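Local coordinates for kynurenine formamidase (Bacillus anthracis, PDB 4CO9), which catalyses the zinc-dependent hydrolysis of N-formyl-L-kynurenine to L-kynurenine and formate, a step in tryptophan degradation, and works as a homodimer with two zinc ions per subunit, at residues C[69-74]-C[193-198]; C[76-81]-C[142-147]; C[80-85]-C[187-192]; C[9-14]-C[204-209]. All coordinates share one frame; numbering follows the deposited sequence.

Contact 1: residues C[69-74]-C[193-198]; sequences KVLDLD and PLALSD
Val70 presses its CG1 methyl against Pro193 and the backbone beyond it: CG1 lies 3.6 Å from Pro193 CB and also meets the carbonyl oxygen of Leu194. That branch is anti to the backbone N (chi1 163°), which carries it down to the proline, while CB rests against CB of Leu196. A compact, branched residue suits this buried place close to the metal centre, the Val70 side chain being about 8 Å from that of the zinc ligand Asp58. Leu71, with CG anti to its own N (chi1 -173°), splits its methyls: CD1 touches Ala195 CB at 3.9 Å and CD2 reaches Ser197 OG at 3.7 Å. Val70 to Asp72 form a short 3-10 turn, and Ala195 is the centre of an inverse gamma turn, so two tight bends of irregular chain meet here. One weak hydrogen bond joins them, Leu71 N to Leu196 O at 3.0 Å. Lys69 lays its aliphatic part along the backbone of 197-198, CB 3.3 Å from Ser197 O and CD 3.6 Å from Asp198 O, before its amino end turns off; it also makes a cation-pi contact with Phe61. A water bridges Asp72 OD1 and Ser197 O, and Ser197 OG bonds to Asn16 of the second subunit.

Contact 2: residues C[76-81]-C[142-147]; sequences QVYVGP and IRLIGV
The backbones of 76-81 and 142-147 come together at one place, where Val77, in a 3-10 turn, faces Arg143 just ahead of strand 144-147, their CA atoms 6.4 Å apart, and no hydrogen bond passes between the segments. Side chains therefore carry the contact. Val77 uses both methyls: CG2 sits over one face of the Arg143 guanidinium, offset toward its rim and 3.4 Å from Arg143 NH2, whereas CG1, anti to the backbone N (chi1 171°), turns to Leu144 and lies 4.1 Å from Leu144 CB. A beta-branched residue suits the spot because it can cover a flat charged group and pack against an apolar side chain at once. The Arg143 chain bends at chi3 (81°), which brings the flat group across the valine, and its NH2 forms a salt bridge with Asp74, while one face takes the methyl. Leu144 continues inward, CD1 reaching Tyr78 CE1 at 4.1 Å with the two side chains crossing at about a right angle. CG1 of Val77 also covers the centre of the Tyr78 ring on one face, and the ring's hydroxyl is bonded to His172 ND1, which gives the buried phenol a polar partner. Strand 144-147 runs between strands 108-112 and 172-175 in the large mixed sheet; Leu144 also packs on Leu174 of the latter and on Leu189 of strand 185-190, while Arg108 of the former bonds to the carbonyl oxygens of Gln76 and Val77.

Contact 3: residues C[80-85]-C[187-192]; sequences GPTRII and YELIAL
Strands 81-86 and 185-190 are antiparallel neighbours in the large mixed sheet of the subunit, and the contact is the end of their ladder. Gly80 and Leu189 form a hydrogen-bonded pair, Gly80 N to Leu189 O at 2.9 Å and Leu189 N to Gly80 O at 2.8 Å. Two residues on, Thr82 and Tyr187 make the second such pair, with Thr82 N to Tyr187 O at 2.8 Å and Tyr187 N to Thr82 O at 2.9 Å. Pro81 and Glu188 stand between them as a non-hydrogen-bonded pair, a place where proline costs the ladder nothing since no N-H is required; its CA instead makes a CA-H...O contact with Tyr187 O at 3.3 Å. The chain turns a corner at Gly80, whose backbone angles (145°/-173°) would jam a side chain against the preceding carbonyl oxygen, so glycine fits there. Strand 81-86 lies between 185-190, its antiparallel neighbour, and 108-112, which runs parallel to it. On the face of Thr82, Tyr187 and Leu189, the Thr82 CG2 methyl sits 3.8 Å from Tyr187 CB and also meets Leu189 CB. Ile84 brings CD1 to within 3.6 Å of Tyr187 CE1, its side chain crossing the tyrosine at about a right angle, and Tyr187 OH bonds to the carbonyl oxygen of Ala183. On the face of Pro81, Glu188 lies beside the proline ring, its chain bent at chi2 (-88°) to bring OE1 3.4 Å from Pro81 CD.

Contact 4: residues C[9-14]-C[204-209]; sequences IDISQP and VRAVIR
Asp10 and Arg205 form a side-on salt bridge in which two guanidinium nitrogens each take one carboxylate oxygen: Arg205 NH2 to Asp10 OD2 at 2.9 Å and Arg205 NE to Asp10 OD1 at 3.2 Å. Both oxygens lie near the guanidinium plane but are met from above the carboxylate plane, the two planes being 59° apart. Asp10 CG is anti to the backbone N (chi1 -167°), which lets OD1 also accept from Ser12 N at 3.0 Å in an Asx turn; this donor and Arg205 NE arrive from opposite faces. The third nitrogen, Arg205 NH1, bonds to the Pro193 carbonyl of the second subunit. Ala206 O likewise has two donors, Ile11 N at 3.0 Å and Ser12 OG at 2.9 Å. Serine suits this place because its short hydroxyl lies close against the opposing backbone. Farther along, Ile9 and Ile208 form an antiparallel hydrogen-bonded pair, with Ile9 N to Ile208 O at 2.6 Å and Ile208 N to Ile9 O at 2.9 Å, adding strand 9-10 as the outermost strand of the sheet within this chain. Ile11 packs CD1 on Ile208 CG2 at 3.8 Å and CG1 on the methyl of Ala206. Since Asp10 engages two nitrogens of an arginine whose third crosses to the partner chain, the carboxylate probably stays ionised and orients the guanidinium for dimer contact.

Along the chain the contacts are nested: contact 4 joins the two ends of the subunit, contact 1 closes a loop inside it, and contacts 2 and 3 lie within that loop and share Gly80 and Pro81. Contacts 2, 3 and 4 all reach the large mixed sheet, where strand order 9-10, 207-210, 185-190, 81-86 links contact 4 to contact 3, their centres about 10 Å apart. Contacts 2 and 3 are closer, with centres about 6 Å apart. Contact 1, in loops near the zinc site, touches contact 2 where Pro193 and Leu73 pack on Tyr78. All four also touch the second subunit, so sheet, zinc-side loops and dimer interface are built together.

Contact 1: residues C[69-74]-C[193-198]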
loop_
_atom_site.group_PDB
_atom_site.type_symbol
_atom_site.label_atom_id
_atom_site.label_comp_id
_atom_site.label_asym_id
_atom_site.label_seq_id
_atom_site.Cartn_x
_atom_site.Cartn_y
_atom_site.Cartn_z
ATOM N N LYS C 69 8.510 -6.402 13.371
ATOM C CA LYS C 69 7.359 -5.562 13.049
ATOM C C LYS C 69 7.414 -5.227 11.564
ATOM O O LYS C 69 8.428 -5.452 10.908
ATOM C CB LYS C 69 7.389 -4.257 13.835
ATOM C CG LYS C 69 7.639 -4.393 15.332
ATOM C CD LYS C 69 6.505 -5.101 16.039
ATOM C CE LYS C 69 6.399 -4.696 17.505
ATOM N NZ LYS C 69 7.572 -5.143 18.289
ATOM N N VAL C 70 6.327 -4.661 11.042
ATOM C CA VAL C 70 6.189 -4.458 9.606
ATOM C C VAL C 70 7.358 -3.694 8.984
ATOM O O VAL C 70 7.870 -4.104 7.947
ATOM C CB VAL C 70 4.862 -3.753 9.260
ATOM C CG1 VAL C 70 4.898 -3.176 7.849
ATOM C CG2 VAL C 70 3.714 -4.727 9.398
ATOM N N LEU C 71 7.757 -2.586 9.584
ATOM C CA LEU C 71 8.770 -1.747 8.976
ATOM C C LEU C 71 10.142 -2.438 8.928
ATOM O O LEU C 71 10.986 -2.072 8.110
ATOM C CB LEU C 71 8.867 -0.397 9.689
ATOM C CG LEU C 71 9.770 0.682 9.079
ATOM C CD1 LEU C 71 9.431 0.960 7.623
ATOM C CD2 LEU C 71 9.683 1.963 9.888
ATOM N N ASP C 72 10.348 -3.441 9.782
ATOM C CA ASP C 72 11.591 -4.233 9.780
ATOM C C ASP C 72 11.645 -5.201 8.596
ATOM O O ASP C 72 12.698 -5.775 8.312
ATOM C CB ASP C 72 11.717 -5.078 11.060
ATOM C CG ASP C 72 11.654 -4.266 12.349
ATOM O OD1 ASP C 72 12.182 -3.142 12.365
ATOM O OD2 ASP C 72 11.059 -4.767 13.358
ATOM N N LEU C 73 10.519 -5.433 7.932
ATOM C CA LEU C 73 10.484 -6.398 6.847
ATOM C C LEU C 73 11.152 -5.857 5.574
ATOM O O LEU C 73 11.021 -4.680 5.226
ATOM C CB LEU C 73 9.050 -6.826 6.541
ATOM C CG LEU C 73 8.286 -7.490 7.691
ATOM C CD1 LEU C 73 6.808 -7.585 7.342
ATOM C CD2 LEU C 73 8.844 -8.866 7.994
ATOM N N ASP C 74 11.839 -6.753 4.880
ATOM C CA ASP C 74 12.582 -6.419 3.672
ATOM C C ASP C 74 11.629 -6.163 2.495
ATOM O O ASP C 74 10.944 -7.071 2.029
ATOM C CB ASP C 74 13.528 -7.581 3.380
ATOM C CG ASP C 74 14.360 -7.380 2.146
ATOM O OD1 ASP C 74 14.274 -6.315 1.513
ATOM O OD2 ASP C 74 15.110 -8.321 1.815
ATOM N N PRO C 193 3.851 -3.689 2.058
ATOM C CA PRO C 193 3.257 -3.187 3.304
ATOM C C PRO C 193 3.459 -1.694 3.454
ATOM O O PRO C 193 4.452 -1.145 2.959
ATOM C CB PRO C 193 4.023 -3.913 4.407
ATOM C CG PRO C 193 5.241 -4.486 3.782
ATOM C CD PRO C 193 5.068 -4.490 2.286
ATOM N N LEU C 194 2.525 -1.048 4.141
ATOM C CA LEU C 194 2.716 0.314 4.576
ATOM C C LEU C 194 3.891 0.362 5.548
ATOM O O LEU C 194 4.248 -0.651 6.154
ATOM C CB LEU C 194 1.439 0.836 5.241
ATOM C CG LEU C 194 0.185 0.886 4.351
ATOM C CD1 LEU C 194 -0.991 1.407 5.164
ATOM C CD2 LEU C 194 0.410 1.776 3.139
ATOM N N ALA C 195 4.496 1.537 5.698
ATOM C CA ALA C 195 5.698 1.683 6.513
ATOM C C ALA C 195 5.376 1.750 8.014
ATOM O O ALA C 195 5.730 2.700 8.681
ATOM C CB ALA C 195 6.468 2.917 6.072
ATOM N N LEU C 196 4.721 0.713 8.537
ATOM C CA LEU C 196 4.207 0.741 9.903
ATOM C C LEU C 196 5.266 0.296 10.895
ATOM O O LEU C 196 5.623 -0.876 10.922
ATOM C CB LEU C 196 2.980 -0.158 10.015
ATOM C CG LEU C 196 1.755 0.362 9.276
ATOM C CD1 LEU C 196 0.778 -0.759 8.955
ATOM C CD2 LEU C 196 1.082 1.445 10.097
ATOM N N SER C 197 5.778 1.235 11.682
ATOM C CA SER C 197 6.885 0.968 12.603
ATOM C C SER C 197 6.615 -0.178 13.555
ATOM O O SER C 197 7.500 -0.973 13.832
ATOM C CB SER C 197 7.219 2.224 13.425
ATOM O OG SER C 197 7.571 3.324 12.600
ATOM N N ASP C 198 5.391 -0.251 14.074
ATOM C CA ASP C 198 5.119 -1.090 15.232
ATOM C C ASP C 198 4.105 -2.190 14.988
ATOM O O ASP C 198 3.719 -2.879 15.924
ATOM C CB ASP C 198 4.640 -0.207 16.384
ATOM C CG ASP C 198 5.638 0.876 16.734
ATOM O OD1 ASP C 198 6.812 0.558 16.885
ATOM O OD2 ASP C 198 5.253 2.049 16.831
HETATM O O HOH W 1 10.116 -0.887 13.467
#

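Contact 2: residues C[76-81]-C[142-147]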
loop_
_atom_site.group_PDB
_atom_site.type_symbol
_atom_site.label_atom_id
_atom_site.label_comp_id
_atom_site.label_asym_id
_atom_site.label_seq_id
_atom_site.Cartn_x
_atom_site.Cartn_y
_atom_site.Cartn_z
ATOM N N GLN C 76 12.169 -5.865 -0.634
ATOM C CA GLN C 76 12.485 -6.626 -1.868
ATOM C C GLN C 76 11.641 -7.875 -1.972
ATOM O O GLN C 76 11.390 -8.341 -3.064
ATOM C CB GLN C 76 14.016 -6.939 -1.899
ATOM C CG GLN C 76 15.036 -5.815 -1.503
ATOM C CD GLN C 76 14.844 -4.500 -2.235
ATOM O OE1 GLN C 76 14.558 -4.470 -3.438
ATOM N NE2 GLN C 76 14.993 -3.406 -1.506
ATOM N N VAL C 77 11.245 -8.427 -0.828
ATOM C CA VAL C 77 10.448 -9.632 -0.794
ATOM C C VAL C 77 9.096 -9.454 -1.479
ATOM O O VAL C 77 8.577 -10.382 -2.122
ATOM C CB VAL C 77 10.220 -10.080 0.666
ATOM C CG1 VAL C 77 9.199 -11.208 0.738
ATOM C CG2 VAL C 77 11.526 -10.547 1.287
ATOM N N TYR C 78 8.552 -8.247 -1.379
ATOM C CA TYR C 78 7.176 -7.993 -1.793
ATOM C C TYR C 78 7.023 -7.423 -3.210
ATOM O O TYR C 78 5.917 -7.057 -3.597
ATOM C CB TYR C 78 6.513 -7.063 -0.777
ATOM C CG TYR C 78 6.474 -7.648 0.601
ATOM C CD1 TYR C 78 5.453 -8.515 0.972
ATOM C CD2 TYR C 78 7.476 -7.386 1.524
ATOM C CE1 TYR C 78 5.414 -9.082 2.242
ATOM C CE2 TYR C 78 7.454 -7.950 2.791
ATOM C CZ TYR C 78 6.412 -8.798 3.148
ATOM O OH TYR C 78 6.373 -9.367 4.408
ATOM N N VAL C 79 8.125 -7.332 -3.967
ATOM C CA VAL C 79 8.075 -6.905 -5.356
ATOM C C VAL C 79 8.947 -7.830 -6.192
ATOM O O VAL C 79 10.138 -7.967 -5.919
ATOM C CB VAL C 79 8.599 -5.465 -5.535
ATOM C CG1 VAL C 79 8.425 -5.013 -6.982
ATOM C CG2 VAL C 79 7.870 -4.502 -4.601
ATOM N N GLY C 80 8.380 -8.403 -7.246
ATOM C CA GLY C 80 9.182 -9.173 -8.190
ATOM C C GLY C 80 8.458 -10.365 -8.777
ATOM O O GLY C 80 7.252 -10.531 -8.561
ATOM N N PRO C 81 9.191 -11.194 -9.544
ATOM C CA PRO C 81 8.612 -12.337 -10.233
ATOM C C PRO C 81 7.851 -13.238 -9.285
ATOM O O PRO C 81 8.300 -13.478 -8.162
ATOM C CB PRO C 81 9.843 -13.061 -10.806
ATOM C CG PRO C 81 10.822 -11.969 -11.031
ATOM C CD PRO C 81 10.624 -11.033 -9.868
ATOM N N ILE C 142 12.041 -19.896 -2.372
ATOM C CA ILE C 142 10.804 -19.130 -2.311
ATOM C C ILE C 142 10.787 -18.291 -1.037
ATOM O O ILE C 142 10.997 -18.811 0.048
ATOM C CB ILE C 142 9.580 -20.057 -2.425
ATOM C CG1 ILE C 142 9.499 -20.567 -3.869
ATOM C CG2 ILE C 142 8.298 -19.336 -2.029
ATOM C CD1 ILE C 142 8.589 -21.736 -4.084
ATOM N N ARG C 143 10.535 -16.990 -1.199
ATOM C CA ARG C 143 10.584 -16.023 -0.108
ATOM C C ARG C 143 9.214 -15.496 0.312
ATOM O O ARG C 143 9.097 -14.846 1.348
ATOM C CB ARG C 143 11.450 -14.836 -0.503
ATOM C CG ARG C 143 12.861 -15.179 -0.944
ATOM C CD ARG C 143 13.528 -13.940 -1.514
ATOM N NE ARG C 143 14.038 -13.076 -0.447
ATOM C CZ ARG C 143 14.345 -11.790 -0.587
ATOM N NH1 ARG C 143 14.185 -11.191 -1.754
ATOM N NH2 ARG C 143 14.808 -11.098 0.449
ATOM N N LEU C 144 8.195 -15.751 -0.489
ATOM C CA LEU C 144 6.853 -15.278 -0.186
ATOM C C LEU C 144 5.830 -16.274 -0.688
ATOM O O LEU C 144 5.915 -16.762 -1.810
ATOM C CB LEU C 144 6.615 -13.911 -0.833
ATOM C CG LEU C 144 5.188 -13.356 -0.792
ATOM C CD1 LEU C 144 4.781 -12.765 0.545
ATOM C CD2 LEU C 144 4.987 -12.314 -1.874
ATOM N N ILE C 145 4.849 -16.548 0.165
ATOM C CA ILE C 145 3.714 -17.377 -0.172
ATOM C C ILE C 145 2.456 -16.543 0.015
ATOM O O ILE C 145 2.304 -15.826 1.021
ATOM C CB ILE C 145 3.691 -18.681 0.668
ATOM C CG1 ILE C 145 2.682 -19.677 0.115
ATOM C CG2 ILE C 145 3.360 -18.425 2.132
ATOM C CD1 ILE C 145 3.191 -20.452 -1.066
ATOM N N GLY C 146 1.569 -16.619 -0.980
ATOM C CA GLY C 146 0.293 -15.924 -0.930
ATOM C C GLY C 146 -0.840 -16.906 -1.101
ATOM O O GLY C 146 -0.705 -17.871 -1.860
ATOM N N VAL C 147 -1.937 -16.676 -0.387
ATOM C CA VAL C 147 -3.129 -17.496 -0.486
ATOM C C VAL C 147 -4.389 -16.652 -0.690
ATOM O O VAL C 147 -4.458 -15.503 -0.229
ATOM C CB VAL C 147 -3.306 -18.409 0.751
ATOM C CG1 VAL C 147 -2.183 -19.424 0.805
ATOM C CG2 VAL C 147 -3.365 -17.605 2.041
#

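Contact 3: residues C[80-85]-C[187-192]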
loop_
_atom_site.group_PDB
_atom_site.type_symbol
_atom_site.label_atom_id
_atom_site.label_comp_id
_atom_site.label_asym_id
_atom_site.label_seq_id
_atom_site.Cartn_x
_atom_site.Cartn_y
_atom_site.Cartn_z
ATOM N N GLY C 80 8.380 -8.403 -7.246
ATOM C CA GLY C 80 9.182 -9.173 -8.190
ATOM C C GLY C 80 8.458 -10.365 -8.777
ATOM O O GLY C 80 7.252 -10.531 -8.561
ATOM N N PRO C 81 9.191 -11.194 -9.544
ATOM C CA PRO C 81 8.612 -12.337 -10.233
ATOM C C PRO C 81 7.851 -13.238 -9.285
ATOM O O PRO C 81 8.300 -13.478 -8.162
ATOM C CB PRO C 81 9.843 -13.061 -10.806
ATOM C CG PRO C 81 10.822 -11.969 -11.031
ATOM C CD PRO C 81 10.624 -11.033 -9.868
ATOM N N THR C 82 6.700 -13.704 -9.744
ATOM C CA THR C 82 5.837 -14.576 -8.965
ATOM C C THR C 82 5.237 -15.608 -9.885
ATOM O O THR C 82 5.022 -15.352 -11.068
ATOM C CB THR C 82 4.641 -13.890 -8.221
ATOM O OG1 THR C 82 4.078 -14.790 -7.253
ATOM C CG2 THR C 82 3.513 -13.528 -9.157
ATOM N N ARG C 83 5.003 -16.793 -9.337
ATOM C CA ARG C 83 4.306 -17.837 -10.044
ATOM C C ARG C 83 2.966 -18.067 -9.371
ATOM O O ARG C 83 2.881 -18.063 -8.148
ATOM C CB ARG C 83 5.123 -19.131 -10.028
ATOM C CG ARG C 83 4.322 -20.262 -10.624
ATOM C CD ARG C 83 4.535 -20.542 -12.101
ATOM N NE ARG C 83 5.923 -20.460 -12.556
ATOM C CZ ARG C 83 6.773 -21.479 -12.561
ATOM N NH1 ARG C 83 6.397 -22.678 -12.128
ATOM N NH2 ARG C 83 8.006 -21.303 -13.021
ATOM N N ILE C 84 1.926 -18.277 -10.171
ATOM C CA ILE C 84 0.600 -18.588 -9.667
ATOM C C ILE C 84 0.178 -19.994 -10.099
ATOM O O ILE C 84 0.290 -20.341 -11.279
ATOM C CB ILE C 84 -0.426 -17.570 -10.180
ATOM C CG1 ILE C 84 0.041 -16.151 -9.808
ATOM C CG2 ILE C 84 -1.811 -17.876 -9.637
ATOM C CD1 ILE C 84 -0.940 -15.060 -10.156
ATOM N N ILE C 85 -0.291 -20.788 -9.139
ATOM C CA ILE C 85 -0.695 -22.167 -9.386
ATOM C C ILE C 85 -2.038 -22.449 -8.772
ATOM O O ILE C 85 -2.469 -21.773 -7.829
ATOM C CB ILE C 85 0.325 -23.210 -8.856
ATOM C CG1 ILE C 85 0.481 -23.123 -7.347
ATOM C CG2 ILE C 85 1.669 -23.044 -9.562
ATOM C CD1 ILE C 85 1.357 -24.208 -6.748
ATOM N N TYR C 187 4.155 -13.923 -13.437
ATOM C CA TYR C 187 3.813 -12.530 -13.367
ATOM C C TYR C 187 4.891 -11.801 -12.603
ATOM O O TYR C 187 5.771 -12.420 -11.996
ATOM C CB TYR C 187 2.501 -12.355 -12.608
ATOM C CG TYR C 187 1.298 -12.987 -13.239
ATOM C CD1 TYR C 187 1.033 -14.350 -13.081
ATOM C CD2 TYR C 187 0.393 -12.222 -13.961
ATOM C CE1 TYR C 187 -0.093 -14.920 -13.641
ATOM C CE2 TYR C 187 -0.724 -12.782 -14.533
ATOM C CZ TYR C 187 -0.971 -14.124 -14.367
ATOM O OH TYR C 187 -2.084 -14.668 -14.958
ATOM N N GLU C 188 4.814 -10.479 -12.631
ATOM C CA GLU C 188 5.491 -9.653 -11.651
ATOM C C GLU C 188 4.449 -9.271 -10.611
ATOM O O GLU C 188 3.322 -8.935 -10.965
ATOM C CB GLU C 188 6.107 -8.423 -12.318
ATOM C CG GLU C 188 7.334 -8.764 -13.164
ATOM C CD GLU C 188 8.623 -8.757 -12.377
ATOM O OE1 GLU C 188 8.559 -8.663 -11.152
ATOM O OE2 GLU C 188 9.710 -8.902 -12.972
ATOM N N LEU C 189 4.808 -9.392 -9.335
ATOM C CA LEU C 189 3.904 -9.078 -8.216
ATOM C C LEU C 189 4.378 -7.809 -7.523
ATOM O O LEU C 189 5.575 -7.577 -7.395
ATOM C CB LEU C 189 3.907 -10.208 -7.180
ATOM C CG LEU C 189 3.168 -10.005 -5.848
ATOM C CD1 LEU C 189 1.666 -9.857 -6.038
ATOM C CD2 LEU C 189 3.457 -11.175 -4.912
ATOM N N ILE C 190 3.421 -6.996 -7.090
ATOM C CA ILE C 190 3.666 -5.930 -6.120
ATOM C C ILE C 190 2.658 -6.113 -4.989
ATOM O O ILE C 190 1.448 -6.185 -5.230
ATOM C CB ILE C 190 3.463 -4.534 -6.726
ATOM C CG1 ILE C 190 4.394 -4.328 -7.937
ATOM C CG2 ILE C 190 3.714 -3.459 -5.673
ATOM C CD1 ILE C 190 4.042 -3.112 -8.763
ATOM N N ALA C 191 3.149 -6.164 -3.756
ATOM C CA ALA C 191 2.272 -6.294 -2.593
ATOM C C ALA C 191 2.920 -5.703 -1.342
ATOM O O ALA C 191 3.229 -6.412 -0.390
ATOM C CB ALA C 191 1.902 -7.748 -2.380
ATOM N N LEU C 192 3.132 -4.388 -1.361
ATOM C CA LEU C 192 3.999 -3.736 -0.387
ATOM C C LEU C 192 3.268 -3.360 0.895
ATOM O O LEU C 192 2.204 -2.746 0.836
ATOM C CB LEU C 192 4.606 -2.464 -0.989
ATOM C CG LEU C 192 5.760 -2.666 -1.972
ATOM C CD1 LEU C 192 5.871 -1.470 -2.899
ATOM C CD2 LEU C 192 7.063 -2.888 -1.222
#

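Contact 4: residues C[9-14]-C[204-209]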
loop_
_atom_site.group_PDB
_atom_site.type_symbol
_atom_site.label_atom_id
_atom_site.label_comp_id
_atom_site.label_asym_id
_atom_site.label_seq_id
_atom_site.Cartn_x
_atom_site.Cartn_y
_atom_site.Cartn_z
ATOM N N ILE C 9 -2.781 -5.859 -13.078
ATOM C CA ILE C 9 -4.083 -6.412 -12.739
ATOM C C ILE C 9 -4.267 -6.387 -11.225
ATOM O O ILE C 9 -3.428 -6.886 -10.492
ATOM C CB ILE C 9 -4.201 -7.873 -13.207
ATOM C CG1 ILE C 9 -4.000 -7.951 -14.728
ATOM C CG2 ILE C 9 -5.555 -8.478 -12.841
ATOM C CD1 ILE C 9 -3.658 -9.359 -15.192
ATOM N N ASP C 10 -5.392 -5.839 -10.775
ATOM C CA ASP C 10 -5.727 -5.781 -9.351
ATOM C C ASP C 10 -6.081 -7.173 -8.832
ATOM O O ASP C 10 -6.964 -7.841 -9.388
ATOM C CB ASP C 10 -6.912 -4.825 -9.167
ATOM C CG ASP C 10 -7.159 -4.424 -7.723
ATOM O OD1 ASP C 10 -6.398 -4.838 -6.817
ATOM O OD2 ASP C 10 -8.131 -3.665 -7.492
ATOM N N ILE C 11 -5.391 -7.624 -7.785
ATOM C CA ILE C 11 -5.762 -8.869 -7.107
ATOM C C ILE C 11 -6.053 -8.633 -5.621
ATOM O O ILE C 11 -5.846 -9.521 -4.787
ATOM C CB ILE C 11 -4.712 -9.987 -7.315
ATOM C CG1 ILE C 11 -3.324 -9.570 -6.822
ATOM C CG2 ILE C 11 -4.664 -10.360 -8.785
ATOM C CD1 ILE C 11 -2.399 -10.742 -6.573
ATOM N N SER C 12 -6.537 -7.432 -5.312
ATOM C CA SER C 12 -6.878 -7.047 -3.951
ATOM C C SER C 12 -8.393 -7.048 -3.733
ATOM O O SER C 12 -9.162 -6.809 -4.657
ATOM C CB SER C 12 -6.349 -5.651 -3.646
ATOM O OG SER C 12 -4.957 -5.555 -3.895
ATOM N N GLN C 13 -8.804 -7.328 -2.499
ATOM C CA GLN C 13 -10.209 -7.238 -2.112
ATOM C C GLN C 13 -10.620 -5.778 -1.878
ATOM O O GLN C 13 -9.921 -5.049 -1.193
ATOM C CB GLN C 13 -10.460 -8.052 -0.843
ATOM C CG GLN C 13 -10.291 -9.549 -1.013
ATOM C CD GLN C 13 -10.634 -10.346 0.221
ATOM O OE1 GLN C 13 -10.703 -9.817 1.324
ATOM N NE2 GLN C 13 -10.861 -11.642 0.042
ATOM N N PRO C 14 -11.777 -5.360 -2.418
ATOM C CA PRO C 14 -12.215 -3.999 -2.148
ATOM C C PRO C 14 -12.455 -3.785 -0.662
ATOM O O PRO C 14 -13.075 -4.634 -0.008
ATOM C CB PRO C 14 -13.528 -3.878 -2.931
ATOM C CG PRO C 14 -13.417 -4.882 -4.016
ATOM C CD PRO C 14 -12.636 -6.032 -3.416
ATOM N N VAL C 204 -2.368 -4.214 2.051
ATOM C CA VAL C 204 -1.566 -3.920 0.874
ATOM C C VAL C 204 -2.465 -3.817 -0.339
ATOM O O VAL C 204 -3.609 -4.301 -0.328
ATOM C CB VAL C 204 -0.508 -5.013 0.600
ATOM C CG1 VAL C 204 0.383 -5.220 1.813
ATOM C CG2 VAL C 204 -1.157 -6.323 0.171
ATOM N N ARG C 205 -1.959 -3.155 -1.376
ATOM C CA ARG C 205 -2.581 -3.238 -2.685
ATOM C C ARG C 205 -1.747 -4.212 -3.484
ATOM O O ARG C 205 -0.641 -3.883 -3.924
ATOM C CB ARG C 205 -2.629 -1.886 -3.384
ATOM C CG ARG C 205 -3.463 -1.895 -4.667
ATOM C CD ARG C 205 -4.929 -2.075 -4.339
ATOM N NE ARG C 205 -5.812 -2.029 -5.498
ATOM C CZ ARG C 205 -6.263 -0.921 -6.077
ATOM N NH1 ARG C 205 -5.885 0.285 -5.666
ATOM N NH2 ARG C 205 -7.080 -1.024 -7.106
ATOM N N ALA C 206 -2.245 -5.432 -3.605
ATOM C CA ALA C 206 -1.586 -6.441 -4.393
ATOM C C ALA C 206 -2.045 -6.340 -5.835
ATOM O O ALA C 206 -3.251 -6.349 -6.118
ATOM C CB ALA C 206 -1.862 -7.828 -3.834
ATOM N N VAL C 207 -1.072 -6.227 -6.737
ATOM C CA VAL C 207 -1.317 -6.236 -8.171
ATOM C C VAL C 207 -0.291 -7.125 -8.865
ATOM O O VAL C 207 0.806 -7.342 -8.350
ATOM C CB VAL C 207 -1.236 -4.814 -8.783
ATOM C CG1 VAL C 207 -2.238 -3.886 -8.129
ATOM C CG2 VAL C 207 0.168 -4.235 -8.651
ATOM N N ILE C 208 -0.634 -7.583 -10.069
ATOM C CA ILE C 208 0.267 -8.412 -10.876
ATOM C C ILE C 208 0.241 -8.011 -12.350
ATOM O O ILE C 208 -0.773 -7.517 -12.847
ATOM C CB ILE C 208 -0.079 -9.925 -10.776
ATOM C CG1 ILE C 208 -1.537 -10.200 -11.187
ATOM C CG2 ILE C 208 0.209 -10.427 -9.373
ATOM C CD1 ILE C 208 -1.920 -11.673 -11.211
ATOM N N ARG C 209 1.365 -8.238 -13.024
ATOM C CA ARG C 209 1.487 -7.996 -14.445
ATOM C C ARG C 209 2.078 -9.244 -15.107
ATOM O O ARG C 209 3.118 -9.738 -14.667
ATOM C CB ARG C 209 2.421 -6.816 -14.673
ATOM C CG ARG C 209 2.600 -6.425 -16.119
ATOM C CD ARG C 209 3.369 -5.127 -16.243
ATOM N NE ARG C 209 4.737 -5.248 -15.791
ATOM C CZ ARG C 209 5.607 -4.243 -15.778
ATOM N NH1 ARG C 209 5.241 -3.024 -16.156
ATOM N NH2 ARG C 209 6.846 -4.450 -15.364
#